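Local coordinates for DNA polymerase III, beta subunit (PDB 3T0P), which probably encircles DNA as a ring-shaped head-to-tail homodimer, tethering DNA polymerases and other proteins to the template and so making replication processive, at residues 2-8 with 84-90; 40-45 with 56-62; 46-50 with 116-120; 67-71 with 108-112. All coordinates share one frame; numbering follows the deposited sequence.

Interaction 1 (2-8 with 84-90); sequences MKLICSK and DNDVTIE. With EDO (1,2-ethanediol), chain C.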
loop_
_atom_site.group_PDB
_atom_site.type_symbol
_atom_site.label_atom_id
_atom_site.label_comp_id
_atom_site.label_asym_id
_atom_site.label_seq_id
_atom_site.Cartn_x
_atom_site.Cartn_y
_atom_site.Cartn_z
HETATM N N MSE B 2 5.927 -34.101 -19.096
HETATM C CA MSE B 2 4.873 -33.136 -19.449
HETATM C C MSE B 2 5.303 -32.058 -20.437
HETATM O O MSE B 2 6.437 -31.578 -20.364
HETATM C CB MSE B 2 4.404 -32.434 -18.170
HETATM C CG MSE B 2 3.049 -31.774 -18.301
HETATM SE SE MSE B 2 2.552 -30.885 -16.657
HETATM C CE MSE B 2 3.744 -29.313 -16.892
ATOM N N LYS B 3 4.374 -31.641 -21.328
ATOM C CA LYS B 3 4.568 -30.527 -22.267
ATOM C C LYS B 3 3.231 -29.852 -22.558
ATOM O O LYS B 3 2.305 -30.508 -23.053
ATOM C CB LYS B 3 5.260 -30.925 -23.570
ATOM C CG LYS B 3 5.748 -29.691 -24.341
ATOM C CD LYS B 3 6.423 -30.058 -25.664
ATOM C CE LYS B 3 6.775 -28.849 -26.495
ATOM N NZ LYS B 3 7.464 -29.235 -27.757
ATOM N N LEU B 4 3.126 -28.545 -22.202
ATOM C CA LEU B 4 1.894 -27.771 -22.406
ATOM C C LEU B 4 2.165 -26.457 -23.051
ATOM O O LEU B 4 3.252 -25.926 -22.875
ATOM C CB LEU B 4 1.153 -27.464 -21.079
ATOM C CG LEU B 4 1.303 -28.380 -19.909
ATOM C CD1 LEU B 4 0.798 -27.715 -18.669
ATOM C CD2 LEU B 4 0.570 -29.679 -20.162
ATOM N N ILE B 5 1.132 -25.871 -23.700
ATOM C CA ILE B 5 1.141 -24.526 -24.285
ATOM C C ILE B 5 -0.105 -23.802 -23.771
ATOM O O ILE B 5 -1.208 -24.293 -23.972
ATOM C CB ILE B 5 1.231 -24.510 -25.832
ATOM C CG1 ILE B 5 2.252 -25.543 -26.365
ATOM C CG2 ILE B 5 1.605 -23.094 -26.313
ATOM C CD1 ILE B 5 2.036 -25.986 -27.783
ATOM N N CYS B 6 0.066 -22.667 -23.092
ATOM C CA CYS B 6 -1.017 -21.858 -22.510
ATOM C C CYS B 6 -0.818 -20.424 -22.838
ATOM O O CYS B 6 0.317 -19.974 -22.788
ATOM C CB CYS B 6 -1.058 -22.020 -20.993
ATOM S SG CYS B 6 -1.467 -23.677 -20.427
ATOM N N SER B 7 -1.912 -19.648 -22.964
ATOM C CA SER B 7 -1.786 -18.201 -23.093
ATOM C C SER B 7 -1.332 -17.696 -21.742
ATOM O O SER B 7 -1.763 -18.245 -20.742
ATOM C CB SER B 7 -3.093 -17.546 -23.533
ATOM O OG SER B 7 -3.846 -17.042 -22.440
ATOM N N LYS B 8 -0.429 -16.708 -21.709
ATOM C CA LYS B 8 0.106 -16.157 -20.470
ATOM C C LYS B 8 -1.021 -15.612 -19.575
ATOM O O LYS B 8 -0.960 -15.793 -18.362
ATOM C CB LYS B 8 1.154 -15.056 -20.778
ATOM C CG LYS B 8 1.760 -14.343 -19.555
ATOM C CD LYS B 8 0.986 -13.066 -19.201
ATOM C CE LYS B 8 1.547 -12.265 -18.060
ATOM N NZ LYS B 8 2.665 -11.377 -18.485
ATOM N N ASP B 84 3.399 -11.274 -23.046
ATOM C CA ASP B 84 1.996 -11.650 -23.257
ATOM C C ASP B 84 1.855 -12.448 -24.527
ATOM O O ASP B 84 1.398 -11.939 -25.543
ATOM C CB ASP B 84 1.113 -10.395 -23.283
ATOM C CG ASP B 84 1.018 -9.695 -21.936
ATOM O OD1 ASP B 84 1.593 -10.211 -20.945
ATOM O OD2 ASP B 84 0.326 -8.680 -21.853
ATOM N N ASN B 85 2.329 -13.673 -24.486
ATOM C CA ASN B 85 2.347 -14.595 -25.604
ATOM C C ASN B 85 2.095 -15.988 -25.066
ATOM O O ASN B 85 1.721 -16.113 -23.904
ATOM C CB ASN B 85 3.673 -14.502 -26.328
ATOM C CG ASN B 85 3.574 -14.820 -27.812
ATOM O OD1 ASN B 85 2.955 -15.815 -28.239
ATOM N ND2 ASN B 85 4.194 -13.983 -28.634
ATOM N N ASP B 86 2.239 -17.023 -25.884
ATOM C CA ASP B 86 2.015 -18.387 -25.419
ATOM C C ASP B 86 3.184 -18.853 -24.606
ATOM O O ASP B 86 4.338 -18.606 -24.948
ATOM C CB ASP B 86 1.775 -19.335 -26.580
ATOM C CG ASP B 86 0.454 -19.103 -27.267
ATOM O OD1 ASP B 86 -0.460 -18.495 -26.632
ATOM O OD2 ASP B 86 0.315 -19.541 -28.418
ATOM N N VAL B 87 2.876 -19.485 -23.504
ATOM C CA VAL B 87 3.869 -19.995 -22.581
ATOM C C VAL B 87 3.939 -21.505 -22.752
ATOM O O VAL B 87 2.911 -22.178 -22.681
ATOM C CB VAL B 87 3.522 -19.593 -21.125
ATOM C CG1 VAL B 87 4.511 -20.202 -20.138
ATOM C CG2 VAL B 87 3.476 -18.071 -20.974
ATOM N N THR B 88 5.147 -22.030 -22.952
ATOM C CA THR B 88 5.346 -23.464 -23.006
ATOM C C THR B 88 5.972 -23.889 -21.681
ATOM O O THR B 88 6.911 -23.254 -21.179
ATOM C CB THR B 88 6.194 -23.864 -24.234
ATOM O OG1 THR B 88 5.513 -23.391 -25.395
ATOM C CG2 THR B 88 6.395 -25.378 -24.346
ATOM N N ILE B 89 5.429 -24.958 -21.118
ATOM C CA ILE B 89 5.932 -25.601 -19.913
ATOM C C ILE B 89 6.295 -27.022 -20.300
ATOM O O ILE B 89 5.432 -27.780 -20.760
ATOM C CB ILE B 89 4.959 -25.570 -18.701
ATOM C CG1 ILE B 89 4.502 -24.117 -18.369
ATOM C CG2 ILE B 89 5.622 -26.253 -17.478
ATOM C CD1 ILE B 89 3.358 -24.032 -17.322
ATOM N N GLU B 90 7.570 -27.373 -20.110
ATOM C CA GLU B 90 8.104 -28.682 -20.410
ATOM C C GLU B 90 8.905 -29.204 -19.222
ATOM O O GLU B 90 9.729 -28.479 -18.663
ATOM C CB GLU B 90 8.974 -28.620 -21.667
ATOM C CG GLU B 90 9.278 -29.992 -22.243
ATOM C CD GLU B 90 9.539 -30.072 -23.737
ATOM O OE1 GLU B 90 9.683 -29.011 -24.390
ATOM O OE2 GLU B 90 9.602 -31.212 -24.254
HETATM C C1 EDO C . -3.719 -21.458 -26.366
HETATM O O1 EDO C . -2.528 -21.640 -25.590
HETATM C C2 EDO C . -3.353 -21.481 -27.845
HETATM O O2 EDO C . -2.454 -22.570 -28.094
#
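Leu4 with Ile89 and Cys6 with Val87 are the hydrogen-bonded pairs of an antiparallel ladder that sets strand 3-7 beside strand 86-90. Their backbone bonds come in reciprocal couples: Leu4 N gives to Ile89 O at 2.8 Å and Ile89 N returns to Leu4 O, while Val87 N meets Cys6 O at 2.7 Å almost linearly (174°) and Cys6 N donates to Val87 O. The last rung, Lys8 N to Asn85 O at 3.1 Å, is more bent (143°); here the strand passes into helix 8-18, whose N-cap is Ser7.

Charged groups meet at both ends. The Lys8 chain, bent at chi2 (-93°) and chi4, carries NZ to Asp84 OD1 (2.9 Å), nearly in line with the C-O bond, and the same ammonium donates to Leu82 O. At the other end the extended Lys3 chain runs obliquely past the Glu90 carboxylate, its CE 3.6 Å from Glu90 OE1; NZ stays 4.0 Å from that oxygen, attracted but short of a salt bridge. Reducing Glu90 to an alanine would probably strip the Lys3 methylenes of this neighbour and take from the ammonium a nearby opposite charge, its pairing with Glu63 being long and weak.

Among apolar contacts, CE of selenomethionine Met2 touches Ile89 CG2 (3.6 Å), the two chains side by side. Val87 and Ile89 also rest on Leu11 of helix 8-18, and Ile36 touches Met2, Leu4 and Ile89.

The chemistry is thus two-sided: Leu4, Cys6, Val87 and Ile89 give the ladder an apolar face for the domain interior, while Lys3, Ile5, Thr88 and Glu90 form a more polar, partly exposed one.

Interaction 2 (40-45 with 56-62); sequences ANEIKL and TIIDGTI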
loop_
_atom_site.group_PDB
_atom_site.type_symbol
_atom_site.label_atom_id
_atom_site.label_comp_id
_atom_site.label_asym_id
_atom_site.label_seq_id
_atom_site.Cartn_x
_atom_site.Cartn_y
_atom_site.Cartn_z
ATOM N N ALA B 40 -5.027 -35.854 -17.724
ATOM C CA ALA B 40 -6.224 -36.220 -18.486
ATOM C C ALA B 40 -6.363 -35.340 -19.755
ATOM O O ALA B 40 -5.441 -35.309 -20.568
ATOM C CB ALA B 40 -7.467 -36.110 -17.601
ATOM N N ASN B 41 -7.504 -34.636 -19.919
ATOM C CA ASN B 41 -7.773 -33.787 -21.081
ATOM C C ASN B 41 -7.922 -32.317 -20.692
ATOM O O ASN B 41 -8.304 -31.497 -21.525
ATOM C CB ASN B 41 -9.035 -34.263 -21.809
ATOM C CG ASN B 41 -8.878 -35.615 -22.452
ATOM O OD1 ASN B 41 -7.995 -35.838 -23.288
ATOM N ND2 ASN B 41 -9.740 -36.549 -22.078
ATOM N N GLU B 42 -7.641 -31.982 -19.430
ATOM C CA GLU B 42 -7.743 -30.607 -18.944
ATOM C C GLU B 42 -6.464 -30.182 -18.253
ATOM O O GLU B 42 -5.799 -31.009 -17.620
ATOM C CB GLU B 42 -8.911 -30.447 -17.946
ATOM C CG GLU B 42 -10.259 -30.955 -18.413
ATOM C CD GLU B 42 -11.293 -30.980 -17.304
ATOM O OE1 GLU B 42 -11.789 -29.893 -16.944
ATOM O OE2 GLU B 42 -11.609 -32.083 -16.796
ATOM N N ILE B 43 -6.138 -28.896 -18.328
ATOM C CA ILE B 43 -4.994 -28.356 -17.596
ATOM C C ILE B 43 -5.563 -27.821 -16.312
ATOM O O ILE B 43 -6.350 -26.873 -16.310
ATOM C CB ILE B 43 -4.155 -27.312 -18.360
ATOM C CG1 ILE B 43 -3.585 -27.913 -19.660
ATOM C CG2 ILE B 43 -3.044 -26.736 -17.438
ATOM C CD1 ILE B 43 -3.158 -26.872 -20.698
ATOM N N LYS B 44 -5.175 -28.450 -15.222
ATOM C CA LYS B 44 -5.671 -28.128 -13.901
ATOM C C LYS B 44 -4.544 -27.593 -13.033
ATOM O O LYS B 44 -3.508 -28.244 -12.930
ATOM C CB LYS B 44 -6.261 -29.420 -13.290
ATOM C CG LYS B 44 -7.555 -29.285 -12.512
ATOM C CD LYS B 44 -8.332 -30.632 -12.468
ATOM C CE LYS B 44 -8.191 -31.377 -11.148
ATOM N NZ LYS B 44 -8.572 -32.830 -11.216
ATOM N N LEU B 45 -4.738 -26.411 -12.419
ATOM C CA LEU B 45 -3.818 -25.863 -11.431
ATOM C C LEU B 45 -4.403 -26.151 -10.092
ATOM O O LEU B 45 -5.612 -26.032 -9.939
ATOM C CB LEU B 45 -3.580 -24.365 -11.580
ATOM C CG LEU B 45 -2.823 -23.885 -12.793
ATOM C CD1 LEU B 45 -2.555 -22.406 -12.680
ATOM C CD2 LEU B 45 -1.524 -24.655 -13.005
ATOM N N THR B 56 -8.349 -24.821 -10.401
ATOM C CA THR B 56 -8.787 -23.974 -11.499
ATOM C C THR B 56 -8.353 -24.630 -12.816
ATOM O O THR B 56 -7.344 -25.355 -12.862
ATOM C CB THR B 56 -8.304 -22.514 -11.285
ATOM O OG1 THR B 56 -9.143 -21.611 -12.000
ATOM C CG2 THR B 56 -6.850 -22.298 -11.644
ATOM N N ILE B 57 -9.181 -24.456 -13.861
ATOM C CA ILE B 57 -8.924 -25.028 -15.179
ATOM C C ILE B 57 -8.342 -23.939 -16.060
ATOM O O ILE B 57 -8.893 -22.831 -16.124
ATOM C CB ILE B 57 -10.177 -25.692 -15.810
ATOM C CG1 ILE B 57 -10.715 -26.876 -14.946
ATOM C CG2 ILE B 57 -9.933 -26.138 -17.267
ATOM C CD1 ILE B 57 -9.827 -28.163 -14.879
ATOM N N ILE B 58 -7.203 -24.242 -16.686
ATOM C CA ILE B 58 -6.493 -23.329 -17.596
ATOM C C ILE B 58 -6.742 -23.779 -19.016
ATOM O O ILE B 58 -6.591 -24.966 -19.319
ATOM C CB ILE B 58 -4.968 -23.254 -17.287
ATOM C CG1 ILE B 58 -4.684 -22.936 -15.807
ATOM C CG2 ILE B 58 -4.227 -22.298 -18.210
ATOM C CD1 ILE B 58 -5.400 -21.699 -15.216
ATOM N N ASP B 59 -7.155 -22.838 -19.887
ATOM C CA ASP B 59 -7.315 -23.147 -21.312
ATOM C C ASP B 59 -5.922 -23.271 -21.892
ATOM O O ASP B 59 -5.037 -22.486 -21.551
ATOM C CB ASP B 59 -8.147 -22.077 -22.049
ATOM C CG ASP B 59 -9.632 -22.080 -21.700
ATOM O OD1 ASP B 59 -10.291 -23.135 -21.897
ATOM O OD2 ASP B 59 -10.142 -21.023 -21.252
ATOM N N GLY B 60 -5.719 -24.288 -22.696
ATOM C CA GLY B 60 -4.434 -24.550 -23.317
ATOM C C GLY B 60 -4.383 -25.878 -24.027
ATOM O O GLY B 60 -5.370 -26.615 -24.048
ATOM N N THR B 61 -3.216 -26.198 -24.580
ATOM C CA THR B 61 -2.967 -27.408 -25.340
ATOM C C THR B 61 -2.035 -28.319 -24.572
ATOM O O THR B 61 -0.961 -27.887 -24.138
ATOM C CB THR B 61 -2.382 -27.022 -26.707
ATOM O OG1 THR B 61 -3.290 -26.126 -27.347
ATOM C CG2 THR B 61 -2.106 -28.238 -27.621
ATOM N N ILE B 62 -2.441 -29.601 -24.431
ATOM C CA ILE B 62 -1.628 -30.650 -23.815
ATOM C C ILE B 62 -0.942 -31.377 -24.970
ATOM O O ILE B 62 -1.612 -32.022 -25.774
ATOM C CB ILE B 62 -2.417 -31.614 -22.873
ATOM C CG1 ILE B 62 -3.236 -30.836 -21.799
ATOM C CG2 ILE B 62 -1.461 -32.620 -22.220
ATOM C CD1 ILE B 62 -4.343 -31.603 -21.101
HETATM O O HOH W 1 -6.730 -28.543 -22.477
HETATM O O HOH W 2 -7.627 -27.305 -20.259
#
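Ile57 puts CG1 anti to its carbonyl carbon (chi1 -61°), and a further bend at chi2 (-69°) brings CD1 between two partners of segment 40-45: Lys44 CG, in tight contact at 3.5 Å, and Glu42 OE1, 3.3 Å from the same methyl. Ile43 instead runs on extended past CG1 (chi2 160°), which takes its CD1 to Gly60 CA at 3.7 Å, where a side chain on the glycine would collide with it. On the way its CG1 slides past Ile62 CG1 (3.6 Å), the two chains heading in opposite directions. Leu45 CG meets Ile58 CG1 at 3.7 Å.

The backbone is that of an antiparallel beta hairpin. Leu45 and Thr56 exchange bonds in both directions, and Ile58 N donates to Ile43 O at 2.8 Å. Past this point a water takes over, accepting from Ile43 N (2.9 Å) and donating to Ile58 O (2.7 Å) as the chains separate.

Around the hairpin, Leu45 and Thr56 lie against Val18 of helix 8-18, with Leu45 also on Val15, while Ile43 and Ile58 pack on Cys6 of strand 3-7. Thr56 OG1 bonds to Thr231 and Asn230, where strand 231-236 of the central domain continues the sheet beyond strand 52-58.

Interaction 3 (46-50 with 116-120); sequences MANDM and FSYIP. With ACT (acetate ion), chain S.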
loop_
_atom_site.group_PDB
_atom_site.type_symbol
_atom_site.label_atom_id
_atom_site.label_comp_id
_atom_site.label_asym_id
_atom_site.label_seq_id
_atom_site.Cartn_x
_atom_site.Cartn_y
_atom_site.Cartn_z
HETATM N N MSE B 46 -3.580 -26.488 -9.107
HETATM C CA MSE B 46 -4.094 -26.841 -7.785
HETATM C C MSE B 46 -3.146 -26.424 -6.672
HETATM O O MSE B 46 -1.932 -26.577 -6.801
HETATM C CB MSE B 46 -4.308 -28.361 -7.742
HETATM C CG MSE B 46 -5.168 -28.845 -6.593
HETATM SE SE MSE B 46 -5.446 -30.835 -6.632
HETATM C CE MSE B 46 -5.765 -31.097 -8.561
ATOM N N ALA B 47 -3.711 -25.899 -5.585
ATOM C CA ALA B 47 -3.011 -25.593 -4.346
ATOM C C ALA B 47 -3.846 -26.113 -3.181
ATOM O O ALA B 47 -5.081 -26.026 -3.206
ATOM C CB ALA B 47 -2.728 -24.120 -4.208
ATOM N N ASN B 48 -3.189 -26.784 -2.233
ATOM C CA ASN B 48 -3.874 -27.364 -1.088
ATOM C C ASN B 48 -3.048 -27.216 0.173
ATOM O O ASN B 48 -1.902 -27.650 0.191
ATOM C CB ASN B 48 -4.191 -28.840 -1.353
ATOM C CG ASN B 48 -5.074 -29.461 -0.316
ATOM O OD1 ASN B 48 -5.723 -28.778 0.476
ATOM N ND2 ASN B 48 -5.122 -30.779 -0.298
ATOM N N ASP B 49 -3.637 -26.643 1.238
ATOM C CA ASP B 49 -2.960 -26.502 2.528
ATOM C C ASP B 49 -3.507 -27.511 3.557
ATOM O O ASP B 49 -3.166 -27.420 4.737
ATOM C CB ASP B 49 -3.065 -25.065 3.055
ATOM C CG ASP B 49 -4.459 -24.604 3.436
ATOM O OD1 ASP B 49 -5.136 -25.323 4.180
ATOM O OD2 ASP B 49 -4.851 -23.496 3.022
HETATM N N MSE B 50 -4.348 -28.478 3.099
HETATM C CA MSE B 50 -5.005 -29.565 3.857
HETATM C C MSE B 50 -6.321 -29.113 4.499
HETATM O O MSE B 50 -7.156 -29.959 4.819
HETATM C CB MSE B 50 -4.095 -30.227 4.905
HETATM C CG MSE B 50 -2.804 -30.787 4.317
HETATM SE SE MSE B 50 -3.038 -31.978 2.772
HETATM C CE MSE B 50 -3.694 -33.586 3.769
ATOM N N PHE B 116 2.182 -34.427 -3.455
ATOM C CA PHE B 116 1.057 -33.497 -3.330
ATOM C C PHE B 116 -0.213 -34.207 -2.857
ATOM O O PHE B 116 -0.606 -35.229 -3.425
ATOM C CB PHE B 116 0.791 -32.781 -4.680
ATOM C CG PHE B 116 -0.114 -31.573 -4.606
ATOM C CD1 PHE B 116 0.401 -30.314 -4.311
ATOM C CD2 PHE B 116 -1.479 -31.690 -4.836
ATOM C CE1 PHE B 116 -0.438 -29.198 -4.236
ATOM C CE2 PHE B 116 -2.320 -30.574 -4.742
ATOM C CZ PHE B 116 -1.792 -29.335 -4.454
ATOM N N SER B 117 -0.865 -33.641 -1.834
ATOM C CA SER B 117 -2.130 -34.154 -1.309
ATOM C C SER B 117 -3.266 -33.475 -2.080
ATOM O O SER B 117 -3.494 -32.271 -1.937
ATOM C CB SER B 117 -2.235 -33.906 0.191
ATOM O OG SER B 117 -3.349 -34.606 0.710
ATOM N N TYR B 118 -3.913 -34.234 -2.967
ATOM C CA TYR B 118 -4.988 -33.752 -3.830
ATOM C C TYR B 118 -6.219 -33.382 -3.060
ATOM O O TYR B 118 -6.468 -33.935 -1.980
ATOM C CB TYR B 118 -5.369 -34.829 -4.841
ATOM C CG TYR B 118 -4.481 -34.885 -6.055
ATOM C CD1 TYR B 118 -3.183 -35.392 -5.971
ATOM C CD2 TYR B 118 -4.959 -34.512 -7.305
ATOM C CE1 TYR B 118 -2.367 -35.472 -7.092
ATOM C CE2 TYR B 118 -4.160 -34.614 -8.438
ATOM C CZ TYR B 118 -2.867 -35.108 -8.327
ATOM O OH TYR B 118 -2.057 -35.205 -9.430
ATOM N N ILE B 119 -7.016 -32.461 -3.630
ATOM C CA ILE B 119 -8.278 -32.059 -3.029
ATOM C C ILE B 119 -9.163 -33.306 -3.016
ATOM O O ILE B 119 -9.252 -33.974 -4.056
ATOM C CB ILE B 119 -8.897 -30.886 -3.811
ATOM C CG1 ILE B 119 -8.034 -29.591 -3.658
ATOM C CG2 ILE B 119 -10.360 -30.681 -3.408
ATOM C CD1 ILE B 119 -8.302 -28.526 -4.691
ATOM N N PRO B 120 -9.743 -33.702 -1.856
ATOM C CA PRO B 120 -10.564 -34.923 -1.843
ATOM C C PRO B 120 -11.826 -34.792 -2.688
ATOM O O PRO B 120 -12.291 -33.675 -2.955
ATOM C CB PRO B 120 -10.932 -35.078 -0.366
ATOM C CG PRO B 120 -10.871 -33.689 0.180
ATOM C CD PRO B 120 -9.721 -33.058 -0.526
HETATM C C ACT S . -8.999 -29.868 1.325
HETATM O O ACT S . -7.989 -30.581 1.303
HETATM O OXT ACT S . -9.010 -28.909 0.614
HETATM C CH3 ACT S . -10.216 -30.168 2.158
HETATM O O HOH W 3 -6.448 -33.281 1.407
#
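Asn48 and Ser117 share the one direct hydrogen bond between these segments: Asn48 ND2 gives to Ser117 O at 2.8 Å, nearly straight (173°). The oxygen lies in the Asn48 amide plane, whereas the donor stands well above the Ser117 carbonyl plane. At the other end of the amide, Asn48 OD1 accepts from Met50 N (3.0 Å), closing an Asx turn. A water that donates to the bound acetate, probably from the crystallisation liquor, makes weak bonds to Asn48 ND2 and Tyr118 O.

Apolar and Met-aromatic contacts gather on selenomethionine Met46. With CG anti to the backbone N (chi1 -165°), its chain reaches the loop, SE lying at the edge of the Phe116 ring, 3.7 Å from CE2 of that ring. Beyond the bend at chi3, CE approaches Tyr118 CD2 (3.7 Å) obliquely to the ring. Nearer the backbone, Met46 CG touches Ile119 CD1 (3.7 Å). Tyr118 OH is bonded to Asp37.

A leucine in place of Asn48 would probably leave Ser117 O without this donor and the Asx turn without its acceptor.

Both ends of the buried Asn48 amide are engaged, which probably fixes its rotation, and one polar grip beside an apolar cluster around the Met46 side chain joins the end of strand 43-48 to the loop leading toward strand 127-131.

Interaction 4 (67-71 with 108-112); sequences IIALD and IIGKS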
loop_
_atom_site.group_PDB
_atom_site.type_symbol
_atom_site.label_atom_id
_atom_site.label_comp_id
_atom_site.label_asym_id
_atom_site.label_seq_id
_atom_site.Cartn_x
_atom_site.Cartn_y
_atom_site.Cartn_z
ATOM N N ILE B 67 2.247 -34.455 -14.891
ATOM C CA ILE B 67 2.022 -33.777 -13.619
ATOM C C ILE B 67 3.358 -33.286 -13.074
ATOM O O ILE B 67 4.350 -34.010 -13.133
ATOM C CB ILE B 67 1.292 -34.711 -12.587
ATOM C CG1 ILE B 67 -0.071 -35.213 -13.122
ATOM C CG2 ILE B 67 1.089 -34.007 -11.254
ATOM C CD1 ILE B 67 -0.720 -36.390 -12.334
ATOM N N ILE B 68 3.366 -32.081 -12.498
ATOM C CA ILE B 68 4.521 -31.485 -11.831
ATOM C C ILE B 68 4.025 -30.533 -10.735
ATOM O O ILE B 68 2.957 -29.944 -10.889
ATOM C CB ILE B 68 5.492 -30.757 -12.846
ATOM C CG1 ILE B 68 6.887 -30.528 -12.240
ATOM C CG2 ILE B 68 4.940 -29.428 -13.392
ATOM C CD1 ILE B 68 7.857 -31.591 -12.547
ATOM N N ALA B 69 4.818 -30.369 -9.664
ATOM C CA ALA B 69 4.623 -29.384 -8.596
ATOM C C ALA B 69 5.734 -28.369 -8.714
ATOM O O ALA B 69 6.889 -28.745 -8.807
ATOM C CB ALA B 69 4.635 -30.035 -7.214
ATOM N N LEU B 70 5.393 -27.095 -8.768
ATOM C CA LEU B 70 6.368 -26.006 -8.884
ATOM C C LEU B 70 6.202 -25.082 -7.725
ATOM O O LEU B 70 5.072 -24.893 -7.275
ATOM C CB LEU B 70 6.178 -25.235 -10.202
ATOM C CG LEU B 70 6.346 -26.014 -11.500
ATOM C CD1 LEU B 70 6.031 -25.126 -12.717
ATOM C CD2 LEU B 70 7.738 -26.603 -11.612
ATOM N N ASP B 71 7.311 -24.481 -7.242
ATOM C CA ASP B 71 7.274 -23.510 -6.159
ATOM C C ASP B 71 6.293 -22.418 -6.551
ATOM O O ASP B 71 6.456 -21.832 -7.610
ATOM C CB ASP B 71 8.675 -22.922 -5.878
ATOM C CG ASP B 71 8.635 -21.911 -4.743
ATOM O OD1 ASP B 71 8.571 -22.338 -3.570
ATOM O OD2 ASP B 71 8.549 -20.694 -5.030
ATOM N N ILE B 108 14.041 -24.253 -14.175
ATOM C CA ILE B 108 13.822 -24.423 -12.740
ATOM C C ILE B 108 13.686 -25.923 -12.466
ATOM O O ILE B 108 13.701 -26.720 -13.401
ATOM C CB ILE B 108 12.633 -23.582 -12.162
ATOM C CG1 ILE B 108 11.280 -23.926 -12.845
ATOM C CG2 ILE B 108 12.953 -22.068 -12.174
ATOM C CD1 ILE B 108 10.078 -23.301 -12.216
ATOM N N ILE B 109 13.597 -26.298 -11.188
ATOM C CA ILE B 109 13.452 -27.687 -10.780
ATOM C C ILE B 109 12.110 -27.828 -10.056
ATOM O O ILE B 109 11.805 -27.047 -9.152
ATOM C CB ILE B 109 14.663 -28.205 -9.940
ATOM C CG1 ILE B 109 15.060 -27.237 -8.794
ATOM C CG2 ILE B 109 15.872 -28.520 -10.838
ATOM N N GLY B 110 11.312 -28.785 -10.499
ATOM C CA GLY B 110 10.022 -29.071 -9.898
ATOM C C GLY B 110 10.128 -30.237 -8.941
ATOM O O GLY B 110 11.225 -30.703 -8.622
ATOM N N LYS B 111 8.980 -30.690 -8.458
ATOM C CA LYS B 111 8.843 -31.826 -7.549
ATOM C C LYS B 111 7.821 -32.765 -8.117
ATOM O O LYS B 111 6.972 -32.348 -8.912
ATOM C CB LYS B 111 8.417 -31.362 -6.139
ATOM C CG LYS B 111 9.547 -30.773 -5.319
ATOM C CD LYS B 111 9.098 -30.429 -3.908
ATOM C CE LYS B 111 10.211 -29.763 -3.128
ATOM N NZ LYS B 111 10.096 -30.020 -1.670
ATOM N N SER B 112 7.876 -34.033 -7.701
ATOM C CA SER B 112 6.877 -35.007 -8.126
ATOM C C SER B 112 5.508 -34.604 -7.554
ATOM O O SER B 112 5.424 -34.106 -6.423
ATOM C CB SER B 112 7.255 -36.407 -7.652
ATOM O OG SER B 112 6.198 -37.323 -7.901
#
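A single antiparallel bridge, Ala69 with Lys111, ties strand 66-71, the outermost strand of the sheet that the N-terminal domain shares with the central one, to the chain just beyond strand 104-109, at the margin of the other sheet. Both bonds of this hydrogen-bonded pair are made: Ala69 N donates to Lys111 O at 3.0 Å, and Lys111 N to Ala69 O at 2.9 Å. The CB atoms of Ala69 and Lys111 lie 4.1 Å apart, and beyond CB the extended lysine chain makes no further contact with segment 67-71.

Next to the bridge the fit is close. Gly110 CA sits 3.3 Å from Ala69 O and 3.8 Å from Leu70 CD2; a CB on this glycine would come within 2.7 Å of Ile68 CG1, so there is no room for a side chain. Ile68 turns CG1 anti to its backbone N (chi1 -162°), which leaves CG2 wedged between N and the carbonyl carbon and brings CG1 to 3.8 Å from Lys111 O.

In this family each domain is built from two sheets with helices lining the inner surface of the ring, and the bridge lies where the two sheets of the first domain come together along one side. CD2 of Leu70 meets Ile108 CD1 (4.1 Å), the two side chains crossing at about a right angle. Both also reach helix 72-81, Leu70 on Phe75 and Ile108 on Ile74 and Ile78, while Asp71 caps the start of that helix through Ile74 N. Ile108 packs in addition on Ile300 of the second subunit, which places this end of the contact at the dimer interface.

All four contacts belong to the N-terminal domain. Interactions 1 and 2, with centres 11 Å apart, are joined through strands 3-7 and 61-64: Ile5 O and Thr61 N are 2.8 Å apart, probably hydrogen-bonded, and Cys6 SG packs on Ile43 CD1 at 3.6 Å. Interaction 1 also meets interaction 4, Met2 CE lying 3.7 Å from Ile68 CG2. Interactions 2 and 3 use successive parts of strand 43-48, their centres about 17 Å apart. Interaction 3 touches interaction 4 where Tyr118 OH is 3.4 Å from Ile67 CD1, but stays about 10 Å from interaction 1 between nearest atoms. Among the four, interaction 4 alone reaches the second subunit.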